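Local coordinates for protein acetylxylan esterase (Geobacillus stearothermophilus, PDB 5BN1) that removes acetyl groups from the xylose units of xylan and xylo-oligosaccharides, working as a homooctameric serine esterase of the GDSL family in plant-biomass breakdown, at residues A71-E75 with D76-Q80. The protein carries 1 engineered substitution. Sequence-based numbering, arbitrary orientation.
Sequences ARWEE and DVIAQ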
loop_
_atom_site.group_PDB
_atom_site.type_symbol
_atom_site.label_atom_id
_atom_site.label_comp_id
_atom_site.label_asym_id
_atom_site.label_seq_id
_atom_site.Cartn_x
_atom_site.Cartn_y
_atom_site.Cartn_z
ATOM N N ALA A 71 -32.369 11.995 -5.141
ATOM C CA ALA A 71 -31.420 12.925 -5.713
ATOM C C ALA A 71 -30.723 12.336 -6.932
ATOM O O ALA A 71 -30.218 13.094 -7.789
ATOM C CB ALA A 71 -30.436 13.377 -4.634
ATOM N N ARG A 72 -30.624 11.018 -7.048
ATOM C CA ARG A 72 -29.932 10.318 -8.119
ATOM C C ARG A 72 -30.785 9.516 -9.048
ATOM O O ARG A 72 -30.327 8.776 -9.896
ATOM C CB ARG A 72 -28.753 9.458 -7.608
ATOM C CG ARG A 72 -29.133 8.264 -6.748
ATOM C CD ARG A 72 -27.908 7.768 -6.019
ATOM N NE ARG A 72 -28.185 6.611 -5.179
ATOM C CZ ARG A 72 -28.130 5.324 -5.569
ATOM N NH1 ARG A 72 -27.901 4.977 -6.856
ATOM N NH2 ARG A 72 -28.416 4.313 -4.731
ATOM N N TRP A 73 -32.089 9.649 -8.917
ATOM C CA TRP A 73 -33.044 8.774 -9.552
ATOM C C TRP A 73 -32.976 8.957 -11.103
ATOM O O TRP A 73 -33.056 7.985 -11.839
ATOM C CB TRP A 73 -34.494 9.045 -9.058
ATOM C CG TRP A 73 -35.388 7.944 -9.377
ATOM C CD1 TRP A 73 -36.358 7.861 -10.372
ATOM C CD2 TRP A 73 -35.489 6.732 -8.657
ATOM N NE1 TRP A 73 -36.984 6.670 -10.294
ATOM C CE2 TRP A 73 -36.527 5.968 -9.198
ATOM C CE3 TRP A 73 -34.792 6.218 -7.515
ATOM C CZ2 TRP A 73 -36.871 4.749 -8.733
ATOM C CZ3 TRP A 73 -35.156 5.032 -7.031
ATOM C CH2 TRP A 73 -36.156 4.259 -7.624
ATOM N N GLU A 74 -32.865 10.196 -11.556
ATOM C CA GLU A 74 -32.880 10.382 -12.991
ATOM C C GLU A 74 -31.689 9.698 -13.651
ATOM O O GLU A 74 -31.874 9.003 -14.654
ATOM C CB GLU A 74 -32.805 11.897 -13.298
ATOM C CG GLU A 74 -32.892 12.272 -14.775
ATOM C CD GLU A 74 -34.102 11.728 -15.507
ATOM O OE1 GLU A 74 -33.858 11.279 -16.675
ATOM O OE2 GLU A 74 -35.250 11.736 -14.937
ATOM N N GLU A 75 -30.513 9.925 -13.122
ATOM C CA GLU A 75 -29.318 9.363 -13.682
ATOM C C GLU A 75 -29.218 7.872 -13.445
ATOM O O GLU A 75 -28.854 7.081 -14.302
ATOM C CB GLU A 75 -28.141 10.165 -13.221
ATOM C CG GLU A 75 -26.752 9.574 -13.235
ATOM C CD GLU A 75 -25.911 10.262 -12.122
ATOM O OE1 GLU A 75 -26.008 9.885 -10.889
ATOM O OE2 GLU A 75 -25.190 11.233 -12.492
ATOM N N ASP A 76 -29.532 7.441 -12.223
ATOM C CA ASP A 76 -29.267 6.030 -11.878
ATOM C C ASP A 76 -30.361 5.041 -12.079
ATOM O O ASP A 76 -30.126 3.813 -12.116
ATOM C CB ASP A 76 -28.790 5.902 -10.377
ATOM C CG ASP A 76 -27.428 6.462 -10.148
ATOM O OD1 ASP A 76 -26.677 6.850 -11.127
ATOM O OD2 ASP A 76 -26.961 6.563 -8.985
ATOM N N VAL A 77 -31.583 5.521 -12.363
ATOM C CA VAL A 77 -32.666 4.666 -12.655
ATOM C C VAL A 77 -33.223 5.017 -14.049
ATOM O O VAL A 77 -33.132 4.220 -14.953
ATOM C CB VAL A 77 -33.779 4.694 -11.613
ATOM C CG1 VAL A 77 -34.910 3.820 -11.913
ATOM C CG2 VAL A 77 -33.187 4.299 -10.213
ATOM N N ILE A 78 -33.844 6.190 -14.131
ATOM C CA ILE A 78 -34.581 6.510 -15.401
ATOM C C ILE A 78 -33.721 6.410 -16.605
ATOM O O ILE A 78 -34.127 5.732 -17.572
ATOM C CB ILE A 78 -35.229 7.935 -15.281
ATOM C CG1 ILE A 78 -36.179 8.030 -14.106
ATOM C CG2 ILE A 78 -36.033 8.182 -16.599
ATOM C CD1 ILE A 78 -37.154 7.024 -13.918
ATOM N N ALA A 79 -32.548 6.966 -16.579
ATOM C CA ALA A 79 -31.661 7.056 -17.726
ATOM C C ALA A 79 -31.094 5.666 -18.106
ATOM O O ALA A 79 -30.600 5.509 -19.212
ATOM C CB ALA A 79 -30.599 8.046 -17.464
ATOM N N GLN A 80 -31.178 4.672 -17.209
ATOM C CA GLN A 80 -30.766 3.278 -17.492
ATOM C C GLN A 80 -31.758 2.477 -18.248
ATOM O O GLN A 80 -31.538 1.321 -18.617
ATOM C CB GLN A 80 -30.466 2.541 -16.148
ATOM C CG GLN A 80 -29.497 3.283 -15.286
ATOM C CD GLN A 80 -28.127 3.588 -15.908
ATOM O OE1 GLN A 80 -27.556 2.762 -16.599
ATOM N NE2 GLN A 80 -27.599 4.771 -15.649
#
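W73 and V77, one helical turn apart, make the tight side of this contact. The CG2 methyl of V77 sits over the centre of the indole six-membered ring, 3.6 Å from the centroid and 7° off the normal, a CH-pi contact. With its CG anti to the backbone N (chi1 -163°), W73 carries its ring along the helix to this methyl, while I78 CD1 approaches the pyrrole part obliquely, 3.6 Å from W73 NE1. That NE1 is satisfied by T124 of helix 110-124, and I12, I87 and L120 add to the buried packing. With an alanine here, the V77 methyl would probably lose the ring it rests on and T124 its indole N-H, and a gap would open toward the neighbouring helix.

Beside this apolar patch R72 and D76 form a salt bridge. R72 NH1 gives D76 OD2 a 2.8 Å hydrogen bond, in the guanidinium plane but on the anti side of a carboxylate turned 66° from it; NH1 also reaches the K59 carbonyl.

The solvent side is looser. E74, bent at chi2, passes obliquely across I78, with E74 OE1 3.8 Å from I78 CG2. Exposed E75 brings OE1 within 3.1 Å of OD1 of buried D76, a like-charge approach that R72 probably offsets.

Here the helix widens: W73 O accepts from V77 N and, at 3.0 Å, from I78 N, and E74 O from A79 N. Q80 folds back and its NE2 donates a hydrogen bond of 3.0 Å to E75 O. Such a pi-type turn, at 76-78, lies in the last part of an amphipathic helix packed on the parallel sheet of the alpha/beta SGNH-hydrolase fold.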